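Local coordinates for protein endonuclease NucS (Thermococcus kodakarensis KOD1, PDB 5GKG) that probably cleaves single-stranded DNA at the ends of branched structures, and is seen here with DNA and magnesium bound, at residues A[192-197]-A[226-231]; A[213-218]-A[234-239]. The protein carries 1 engineered substitution. All blocks are in the same frame, centred on the assembly; numbering follows the deposited sequence.

Interaction 1: A[192-197]-A[226-231]; sequences QLKSYV and EKEGLE. With MG (magnesium ion), chain E; nucleotides of chain D.
Lys194, on a continuous helical turn, and Glu228, the first residue to leave helical backbone angles after helix 219-227, mark the closest backbone approach, 7.7 Å between their CA atoms. Side chains bridge most of that gap. Leu230 supplies most of the apolar part: its CD1 lies 3.9 Å from Leu193 CG, the two leucines meeting tip to tip, and it also abuts the backbone CA of Lys194. The other branch, CD2, turns to Val197 CG2 at 4.2 Å. Next to these apolar contacts the aliphatic run of Lys194 and the folded chain of Glu228 cross obliquely. Lys194 stays extended until its last torsion (chi4 -80°), which swings NZ away from the carboxylate; NZ and Glu228 OE2 are 4.4 Å apart, too far for a salt bridge. The ammonium instead pairs with Glu198 of its own helix and with Glu198 of the second subunit. Glu228 OE1 has a long ion pair, 3.7 Å, with Lys227 NZ. With an alanine in place of Glu228, Lys227 is likely to lose this partner and the Lys194 methylenes CD and CE their cover from this side. Gly229, with phi 55°, is the C-prime residue of a Schellman motif that ends the helix and delivers Leu230 to the contact. On its DNA-facing side, segment 192-197 offers Tyr196 OH to DG5 OP1 of chain D, a 2.6 Å hydrogen bond. Leu193 and Val197 lie between Val177 of strand 175-180 and Leu230, so helix 187-204 packs on the sheet and on the turn after helix 219-227.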
loop_
_atom_site.group_PDB
_atom_site.type_symbol
_atom_site.label_atom_id
_atom_site.label_comp_id
_atom_site.label_asym_id
_atom_site.label_seq_id
_atom_site.Cartn_x
_atom_site.Cartn_y
_atom_site.Cartn_z
ATOM N N GLN A 192 -4.742 -5.715 -18.787
ATOM C CA GLN A 192 -5.296 -4.385 -19.011
ATOM C C GLN A 192 -5.285 -4.084 -20.521
ATOM O O GLN A 192 -6.335 -3.814 -21.112
ATOM C CB GLN A 192 -4.487 -3.325 -18.248
ATOM C CG GLN A 192 -5.192 -2.570 -17.118
ATOM C CD GLN A 192 -4.239 -1.616 -16.391
ATOM O OE1 GLN A 192 -4.205 -0.366 -16.619
ATOM N NE2 GLN A 192 -3.433 -2.206 -15.532
ATOM N N LEU A 193 -4.092 -4.155 -21.124
ATOM C CA LEU A 193 -3.894 -3.911 -22.553
ATOM C C LEU A 193 -4.828 -4.745 -23.447
ATOM O O LEU A 193 -5.520 -4.191 -24.294
ATOM C CB LEU A 193 -2.439 -4.184 -22.945
ATOM C CG LEU A 193 -2.097 -3.843 -24.399
ATOM C CD1 LEU A 193 -2.628 -2.471 -24.795
ATOM C CD2 LEU A 193 -0.598 -3.907 -24.666
ATOM N N LYS A 194 -4.841 -6.064 -23.249
ATOM C CA LYS A 194 -5.667 -6.967 -24.042
ATOM C C LYS A 194 -7.128 -6.557 -23.929
ATOM O O LYS A 194 -7.862 -6.503 -24.921
ATOM C CB LYS A 194 -5.469 -8.418 -23.578
ATOM C CG LYS A 194 -6.288 -9.479 -24.309
ATOM C CD LYS A 194 -6.070 -10.852 -23.657
ATOM C CE LYS A 194 -6.792 -11.994 -24.365
ATOM N NZ LYS A 194 -8.216 -12.084 -24.030
ATOM N N SER A 195 -7.531 -6.245 -22.707
ATOM C CA SER A 195 -8.905 -5.887 -22.422
ATOM C C SER A 195 -9.384 -4.664 -23.226
ATOM O O SER A 195 -10.492 -4.667 -23.803
ATOM C CB SER A 195 -9.058 -5.623 -20.931
ATOM O OG SER A 195 -10.372 -5.211 -20.598
ATOM N N TYR A 196 -8.540 -3.633 -23.257
ATOM C CA TYR A 196 -8.849 -2.378 -23.941
ATOM C C TYR A 196 -8.880 -2.588 -25.451
ATOM O O TYR A 196 -9.791 -2.126 -26.139
ATOM C CB TYR A 196 -7.822 -1.285 -23.597
ATOM C CG TYR A 196 -7.680 -0.990 -22.118
ATOM C CD1 TYR A 196 -8.766 -1.116 -21.247
ATOM C CD2 TYR A 196 -6.457 -0.578 -21.596
ATOM C CE1 TYR A 196 -8.633 -0.850 -19.890
ATOM C CE2 TYR A 196 -6.311 -0.305 -20.256
ATOM C CZ TYR A 196 -7.389 -0.449 -19.401
ATOM O OH TYR A 196 -7.215 -0.173 -18.062
ATOM N N VAL A 197 -7.867 -3.282 -25.954
ATOM C CA VAL A 197 -7.743 -3.528 -27.375
ATOM C C VAL A 197 -8.963 -4.293 -27.886
ATOM O O VAL A 197 -9.498 -3.983 -28.944
ATOM C CB VAL A 197 -6.456 -4.298 -27.684
ATOM C CG1 VAL A 197 -6.534 -4.998 -29.043
ATOM C CG2 VAL A 197 -5.273 -3.360 -27.618
ATOM N N GLU A 226 3.089 -11.847 -26.470
ATOM C CA GLU A 226 3.332 -12.543 -27.725
ATOM C C GLU A 226 2.129 -13.358 -28.185
ATOM O O GLU A 226 1.722 -13.276 -29.344
ATOM C CB GLU A 226 4.536 -13.456 -27.586
ATOM C CG GLU A 226 5.849 -12.726 -27.754
ATOM C CD GLU A 226 7.041 -13.562 -27.326
ATOM O OE1 GLU A 226 6.827 -14.677 -26.791
ATOM O OE2 GLU A 226 8.187 -13.101 -27.527
ATOM N N LYS A 227 1.563 -14.139 -27.274
ATOM C CA LYS A 227 0.443 -15.005 -27.606
ATOM C C LYS A 227 -0.656 -14.210 -28.283
ATOM O O LYS A 227 -1.126 -14.588 -29.337
ATOM C CB LYS A 227 -0.080 -15.705 -26.348
ATOM C CG LYS A 227 -1.378 -16.483 -26.503
ATOM C CD LYS A 227 -1.595 -17.424 -25.309
ATOM C CE LYS A 227 -2.984 -18.071 -25.300
ATOM N NZ LYS A 227 -4.045 -17.173 -24.739
ATOM N N GLU A 228 -1.023 -13.072 -27.711
ATOM C CA GLU A 228 -2.120 -12.276 -28.256
ATOM C C GLU A 228 -1.660 -11.352 -29.392
ATOM O O GLU A 228 -2.407 -10.515 -29.850
ATOM C CB GLU A 228 -2.783 -11.452 -27.147
ATOM C CG GLU A 228 -3.615 -12.261 -26.154
ATOM C CD GLU A 228 -4.841 -12.910 -26.778
ATOM O OE1 GLU A 228 -5.079 -14.102 -26.481
ATOM O OE2 GLU A 228 -5.587 -12.234 -27.536
ATOM N N GLY A 229 -0.404 -11.469 -29.800
ATOM C CA GLY A 229 0.159 -10.557 -30.772
ATOM C C GLY A 229 0.042 -9.086 -30.394
ATOM O O GLY A 229 -0.325 -8.257 -31.222
ATOM N N LEU A 230 0.321 -8.748 -29.141
ATOM C CA LEU A 230 0.412 -7.343 -28.787
ATOM C C LEU A 230 1.884 -6.921 -28.853
ATOM O O LEU A 230 2.761 -7.761 -29.065
ATOM C CB LEU A 230 -0.190 -7.105 -27.415
ATOM C CG LEU A 230 -1.687 -7.372 -27.431
ATOM C CD1 LEU A 230 -2.281 -7.345 -26.037
ATOM C CD2 LEU A 230 -2.340 -6.324 -28.309
ATOM N N GLU A 231 2.171 -5.638 -28.677
ATOM C CA GLU A 231 3.538 -5.177 -28.898
ATOM C C GLU A 231 4.180 -4.558 -27.653
ATOM O O GLU A 231 3.494 -4.147 -26.724
ATOM C CB GLU A 231 3.566 -4.180 -30.043
ATOM C CG GLU A 231 2.727 -4.597 -31.252
ATOM C CD GLU A 231 2.714 -3.528 -32.342
ATOM O OE1 GLU A 231 1.615 -3.197 -32.844
ATOM O OE2 GLU A 231 3.809 -3.018 -32.684
HETATM MG MG MG E . -3.043 1.640 -17.359
ATOM P P DG D 5 -9.512 0.393 -15.138
ATOM O OP1 DG D 5 -9.312 0.435 -16.597
ATOM O OP2 DG D 5 -9.922 -0.836 -14.418
ATOM O "O5'" DG D 5 -8.160 0.944 -14.498
ATOM C "C5'" DG D 5 -7.582 2.132 -15.004
ATOM C "C4'" DG D 5 -6.497 2.629 -14.075
ATOM O "O4'" DG D 5 -7.067 2.898 -12.777
ATOM C "C3'" DG D 5 -5.342 1.647 -13.844
ATOM O "O3'" DG D 5 -4.122 2.293 -14.131
ATOM C "C2'" DG D 5 -5.453 1.276 -12.361
ATOM C "C1'" DG D 5 -6.161 2.489 -11.789
ATOM N N9 DG D 5 -6.902 2.206 -10.568
ATOM C C8 DG D 5 -7.800 1.187 -10.359
ATOM N N7 DG D 5 -8.310 1.185 -9.160
ATOM C C5 DG D 5 -7.711 2.278 -8.533
ATOM C C6 DG D 5 -7.864 2.781 -7.208
ATOM O O6 DG D 5 -8.586 2.350 -6.299
ATOM N N1 DG D 5 -7.068 3.903 -6.986
ATOM C C2 DG D 5 -6.227 4.469 -7.916
ATOM N N2 DG D 5 -5.542 5.547 -7.516
ATOM N N3 DG D 5 -6.068 4.012 -9.153
ATOM C C4 DG D 5 -6.841 2.914 -9.389
ATOM P P DA D 6 -2.723 1.509 -14.036
ATOM O OP1 DA D 6 -2.127 1.436 -15.395
ATOM O OP2 DA D 6 -2.921 0.268 -13.253
ATOM O "O5'" DA D 6 -1.844 2.518 -13.191
ATOM C "C5'" DA D 6 -1.852 3.887 -13.520
ATOM C "C4'" DA D 6 -1.196 4.693 -12.428
ATOM O "O4'" DA D 6 -1.978 4.591 -11.212
ATOM C "C3'" DA D 6 0.204 4.244 -12.059
ATOM O "O3'" DA D 6 0.959 5.376 -11.702
ATOM C "C2'" DA D 6 -0.032 3.303 -10.873
ATOM C "C1'" DA D 6 -1.228 3.952 -10.189
ATOM N N9 DA D 6 -2.128 3.011 -9.521
ATOM C C8 DA D 6 -2.750 1.947 -10.088
ATOM N N7 DA D 6 -3.542 1.307 -9.273
ATOM C C5 DA D 6 -3.444 1.999 -8.091
ATOM C C6 DA D 6 -4.041 1.810 -6.828
ATOM N N6 DA D 6 -4.897 0.823 -6.558
ATOM N N1 DA D 6 -3.727 2.682 -5.852
ATOM C C2 DA D 6 -2.880 3.671 -6.132
ATOM N N3 DA D 6 -2.261 3.946 -7.273
ATOM C C4 DA D 6 -2.589 3.064 -8.223
#

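Interaction 2: A[213-218]-A[234-239]; sequences VAPSLT and KLEPPK. With nucleotides of chain C.
Leu235 N donates to Ala214 O, 2.9 Å with a 157° angle at the hydrogen; the bond is fairly straight, but the donor sits well above the carbonyl plane, 69° out of it. The same oxygen receives a CA-H...O contact from Lys234, the residue bridged in parallel with Ala214. One step on, Pro215 N faces Leu235 O but has no hydrogen to give, so the pairing is not continued there. Beside the bridge, Val213 and Leu235 lie side by side, Val213 CG1 to Leu235 CB 3.6 Å; Val213 places CG1 there by setting it anti to the backbone N (chi1 -176°). Lys234 runs its extended methylenes past the backbone carbonyl of Pro215, CG 3.3 Å from that O, while the bent chain of Glu236 brings OE1 to 3.5 Å from Pro215 CB. Met135 of helix 132-141 backs both Val213 and Pro237. Farther along, Thr218 is the N-cap of helix 219-227, its OG1 making a weak bond to Ala221 N and a hydrogen bond to a DNA phosphate. Here two adjacent parallel strands, 208-214 and 231-234, part at their C-terminal ends where a proline stops the pairing, in the mixed sheet of a PD-(D/E)XK nuclease domain.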
loop_
_atom_site.group_PDB
_atom_site.type_symbol
_atom_site.label_atom_id
_atom_site.label_comp_id
_atom_site.label_asym_id
_atom_site.label_seq_id
_atom_site.Cartn_x
_atom_site.Cartn_y
_atom_site.Cartn_z
ATOM N N VAL A 213 4.113 -0.288 -23.024
ATOM C CA VAL A 213 5.265 0.590 -22.923
ATOM C C VAL A 213 5.789 0.567 -21.476
ATOM O O VAL A 213 5.072 0.904 -20.515
ATOM C CB VAL A 213 4.891 2.018 -23.384
ATOM C CG1 VAL A 213 6.102 2.929 -23.390
ATOM C CG2 VAL A 213 4.246 1.966 -24.774
ATOM N N ALA A 214 7.050 0.188 -21.327
ATOM C CA ALA A 214 7.600 -0.135 -20.016
ATOM C C ALA A 214 9.102 -0.375 -20.114
ATOM O O ALA A 214 9.624 -0.673 -21.179
ATOM C CB ALA A 214 6.905 -1.367 -19.432
ATOM N N PRO A 215 9.813 -0.208 -19.000
ATOM C CA PRO A 215 11.259 -0.467 -18.994
ATOM C C PRO A 215 11.604 -1.953 -19.267
ATOM O O PRO A 215 12.645 -2.231 -19.863
ATOM C CB PRO A 215 11.673 -0.032 -17.592
ATOM C CG PRO A 215 10.385 -0.009 -16.777
ATOM C CD PRO A 215 9.322 0.335 -17.717
ATOM N N SER A 216 10.722 -2.873 -18.874
ATOM C CA SER A 216 10.829 -4.289 -19.238
ATOM C C SER A 216 9.537 -5.078 -18.962
ATOM O O SER A 216 8.520 -4.512 -18.554
ATOM C CB SER A 216 12.002 -4.950 -18.498
ATOM O OG SER A 216 11.884 -4.824 -17.095
ATOM N N LEU A 217 9.610 -6.390 -19.192
ATOM C CA LEU A 217 8.516 -7.344 -18.981
ATOM C C LEU A 217 8.903 -8.534 -18.097
ATOM O O LEU A 217 10.042 -8.986 -18.139
ATOM C CB LEU A 217 8.048 -7.913 -20.320
ATOM C CG LEU A 217 7.621 -6.971 -21.425
ATOM C CD1 LEU A 217 7.379 -7.775 -22.660
ATOM C CD2 LEU A 217 6.364 -6.256 -20.990
ATOM N N THR A 218 7.956 -9.066 -17.328
ATOM C CA THR A 218 8.156 -10.372 -16.703
ATOM C C THR A 218 7.970 -11.479 -17.754
ATOM O O THR A 218 7.473 -11.227 -18.857
ATOM C CB THR A 218 7.220 -10.619 -15.500
ATOM O OG1 THR A 218 5.873 -10.779 -15.951
ATOM C CG2 THR A 218 7.296 -9.456 -14.503
ATOM N N LYS A 234 10.186 -0.506 -25.152
ATOM C CA LYS A 234 10.940 -0.233 -23.954
ATOM C C LYS A 234 11.035 1.267 -23.709
ATOM O O LYS A 234 11.480 2.029 -24.567
ATOM C CB LYS A 234 12.335 -0.848 -24.052
ATOM C CG LYS A 234 13.160 -0.699 -22.789
ATOM C CD LYS A 234 14.500 -1.390 -22.922
ATOM C CE LYS A 234 15.364 -1.114 -21.706
ATOM N NZ LYS A 234 16.789 -1.455 -21.989
ATOM N N LEU A 235 10.571 1.695 -22.543
ATOM C CA LEU A 235 10.714 3.083 -22.152
ATOM C C LEU A 235 10.880 3.182 -20.647
ATOM O O LEU A 235 10.122 2.574 -19.883
ATOM C CB LEU A 235 9.506 3.893 -22.605
ATOM C CG LEU A 235 9.723 5.396 -22.757
ATOM C CD1 LEU A 235 10.563 5.668 -24.003
ATOM C CD2 LEU A 235 8.376 6.122 -22.818
ATOM N N GLU A 236 11.866 3.965 -20.229
ATOM C CA GLU A 236 12.098 4.235 -18.819
ATOM C C GLU A 236 11.327 5.475 -18.472
ATOM O O GLU A 236 11.269 6.392 -19.297
ATOM C CB GLU A 236 13.582 4.447 -18.529
ATOM C CG GLU A 236 14.491 3.369 -19.072
ATOM C CD GLU A 236 14.590 2.199 -18.130
ATOM O OE1 GLU A 236 14.180 2.361 -16.959
ATOM O OE2 GLU A 236 15.068 1.121 -18.550
ATOM N N PRO A 237 10.713 5.514 -17.268
ATOM C CA PRO A 237 10.123 6.774 -16.795
ATOM C C PRO A 237 11.200 7.837 -16.673
ATOM O O PRO A 237 12.238 7.559 -16.086
ATOM C CB PRO A 237 9.531 6.412 -15.419
ATOM C CG PRO A 237 10.175 5.154 -15.027
ATOM C CD PRO A 237 10.495 4.417 -16.314
ATOM N N PRO A 238 10.970 9.028 -17.243
ATOM C CA PRO A 238 11.969 10.099 -17.141
ATOM C C PRO A 238 12.123 10.582 -15.697
ATOM O O PRO A 238 11.103 10.715 -15.030
ATOM C CB PRO A 238 11.379 11.205 -18.021
ATOM C CG PRO A 238 9.883 10.986 -17.926
ATOM C CD PRO A 238 9.732 9.482 -17.902
ATOM N N LYS A 239 13.347 10.813 -15.222
ATOM C CA LYS A 239 13.531 11.557 -13.976
ATOM C C LYS A 239 13.899 12.995 -14.325
ATOM O O LYS A 239 14.998 13.269 -14.790
ATOM C CB LYS A 239 14.612 10.925 -13.110
ATOM C CG LYS A 239 14.225 9.597 -12.453
ATOM C CD LYS A 239 15.343 9.130 -11.532
ATOM C CE LYS A 239 15.085 7.770 -10.910
ATOM N NZ LYS A 239 16.283 7.368 -10.113
ATOM P P DC C 3 10.580 -11.995 -13.730
ATOM O OP1 DC C 3 10.568 -12.218 -15.187
ATOM O OP2 DC C 3 10.460 -10.619 -13.194
ATOM O "O5'" DC C 3 9.419 -12.872 -13.116
ATOM C "C5'" DC C 3 9.188 -14.150 -13.623
ATOM C "C4'" DC C 3 7.962 -14.754 -12.976
ATOM O "O4'" DC C 3 8.133 -14.797 -11.532
ATOM C "C3'" DC C 3 6.658 -14.001 -13.234
ATOM O "O3'" DC C 3 5.675 -14.940 -13.596
ATOM C "C2'" DC C 3 6.347 -13.331 -11.880
ATOM C "C1'" DC C 3 6.974 -14.312 -10.895
ATOM N N1 DC C 3 7.402 -13.708 -9.587
ATOM C C2 DC C 3 6.826 -14.147 -8.376
ATOM O O2 DC C 3 5.944 -15.015 -8.403
ATOM N N3 DC C 3 7.260 -13.608 -7.209
ATOM C C4 DC C 3 8.227 -12.687 -7.217
ATOM N N4 DC C 3 8.619 -12.183 -6.048
ATOM C C5 DC C 3 8.821 -12.230 -8.427
ATOM C C6 DC C 3 8.392 -12.772 -9.575
#

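In the fold
The two contacts bracket one beta-alpha-beta unit of the C-terminal nuclease domain: strand 208-214, helix 219-227 and parallel strand 231-234. Interaction 1 packs the end of that helix, and the turn into the last strand, against helix 187-204; interaction 2 joins the far ends of the two strands. Their centres are about 17 Å apart; their segments are neighbours along the chain, but the contacts do not touch. One segment of each also carries residues that reach DNA. Helix 187-204 brings Gln192 to the magnesium, alongside Glu179 and DA6 OP1 of chain D, whereas segment 213-218 leads from Val213, whose side chain is about 10 Å from the metal, to Thr218 beside DC3 of chain C.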